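Local coordinates for rusticyanin (Thiobacillus ferrooxidans, PDB 2CAL), which carries electrons from cytochrome c552 to the A-type oxidase in the iron respiratory chain, using a single bound copper ion, at residues G47-F50 with P51-E54. The protein carries 1 engineered substitution. Sequence-based numbering, arbitrary orientation.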
# COMPACT_ATOMS: atom_id res chain seq x y z
N GLY A 47 1.80 -8.96 -13.95
CA GLY A 47 3.13 -9.47 -14.19
C GLY A 47 4.11 -9.36 -13.03
O GLY A 47 5.19 -9.91 -13.12
N PHE A 48 3.72 -8.65 -11.96
CA PHE A 48 4.62 -8.60 -10.79
C PHE A 48 4.44 -9.84 -9.92
O PHE A 48 3.39 -10.50 -9.99
CB PHE A 48 4.34 -7.32 -9.97
CG PHE A 48 4.98 -6.07 -10.57
CD1 PHE A 48 6.22 -5.67 -10.08
CD2 PHE A 48 4.39 -5.35 -11.57
CE1 PHE A 48 6.82 -4.51 -10.56
CE2 PHE A 48 4.98 -4.17 -12.04
CZ PHE A 48 6.20 -3.77 -11.54
N PRO A 49 5.46 -10.17 -9.13
CA PRO A 49 5.38 -11.34 -8.28
C PRO A 49 4.20 -11.32 -7.33
O PRO A 49 3.87 -10.39 -6.62
CB PRO A 49 6.73 -11.30 -7.52
CG PRO A 49 7.65 -10.50 -8.36
CD PRO A 49 6.77 -9.49 -9.02
N PHE A 50 3.54 -12.48 -7.30
CA PHE A 50 2.47 -12.72 -6.35
C PHE A 50 3.04 -13.35 -5.07
O PHE A 50 3.74 -14.35 -5.17
CB PHE A 50 1.37 -13.69 -6.85
CG PHE A 50 0.22 -13.98 -5.91
CD1 PHE A 50 0.28 -15.08 -5.05
CD2 PHE A 50 -0.98 -13.28 -5.79
CE1 PHE A 50 -0.68 -15.45 -4.15
CE2 PHE A 50 -1.96 -13.61 -4.85
CZ PHE A 50 -1.84 -14.68 -4.04
N PRO A 51 2.63 -12.91 -3.88
CA PRO A 51 1.89 -11.72 -3.54
C PRO A 51 2.80 -10.56 -3.19
O PRO A 51 3.78 -10.68 -2.46
CB PRO A 51 1.07 -12.17 -2.30
CG PRO A 51 2.05 -13.05 -1.59
CD PRO A 51 2.87 -13.73 -2.64
N SER A 52 2.47 -9.37 -3.67
CA SER A 52 3.32 -8.18 -3.44
C SER A 52 2.50 -6.93 -3.64
O SER A 52 1.44 -6.90 -4.28
CB SER A 52 4.53 -8.15 -4.36
OG SER A 52 4.14 -7.91 -5.73
N PHE A 53 3.02 -5.82 -3.10
CA PHE A 53 2.58 -4.47 -3.39
C PHE A 53 3.57 -3.80 -4.36
O PHE A 53 4.79 -4.01 -4.19
CB PHE A 53 2.55 -3.60 -2.13
CG PHE A 53 1.56 -4.03 -1.06
CD1 PHE A 53 0.21 -3.75 -1.21
CD2 PHE A 53 2.00 -4.69 0.09
CE1 PHE A 53 -0.68 -4.08 -0.18
CE2 PHE A 53 1.14 -5.00 1.12
CZ PHE A 53 -0.21 -4.69 0.97
N GLU A 54 3.04 -3.01 -5.27
CA GLU A 54 3.89 -2.17 -6.11
C GLU A 54 3.63 -0.71 -5.73
O GLU A 54 2.48 -0.25 -5.60
CB GLU A 54 3.61 -2.41 -7.60
CG GLU A 54 4.32 -3.66 -8.15
CD GLU A 54 3.79 -4.95 -7.53
OE1 GLU A 54 2.60 -5.31 -7.68
OE2 GLU A 54 4.68 -5.60 -6.93
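Between Phe-50 and Pro-51 the peptide bond is cis, reversing the backbone in a type VI turn that brings Pro-49 CA to 6.1 Å from Ser-52 CA. In this cupredoxin fold the turn lies in the loop that links strand 36-43 to strand 53-55, beside the copper site: Phe-50 touches the engineered Met-142, and the Pro-51 side chain comes within about 5 Å of the copper(I) ion. Proline accommodates the cis bond readily, and the aromatic residue before it adds a CH-pi contact, with Pro-51 CB 3.9 Å above the centre of the Phe-50 ring. With Phe-50 CG opposite its backbone N and beside its carbonyl carbon (chi1 -180°), the ring swings toward the proline, and the side chains cross at about a right angle. At the open end of the turn Phe-48 lies over Glu-54, whose CG is 3.4 Å from the ring centroid. The glutamate chain bends at chi2 (66°), and its carboxylate stacks 16° from the ring plane, offset toward Phe-48 CB. Glu-54 OE1 also accepts a hydrogen bond from Leu-45 N. With an alanine in place of Phe-48, a gap would probably open over Glu-54 CG and its carboxylate, leaving polar contacts to hold the group. Short serine suits the bend: Ser-52 OG sits 2.6 Å from Pro-49 O and 2.7 Å from Glu-54 OE2, its single proton able to serve either.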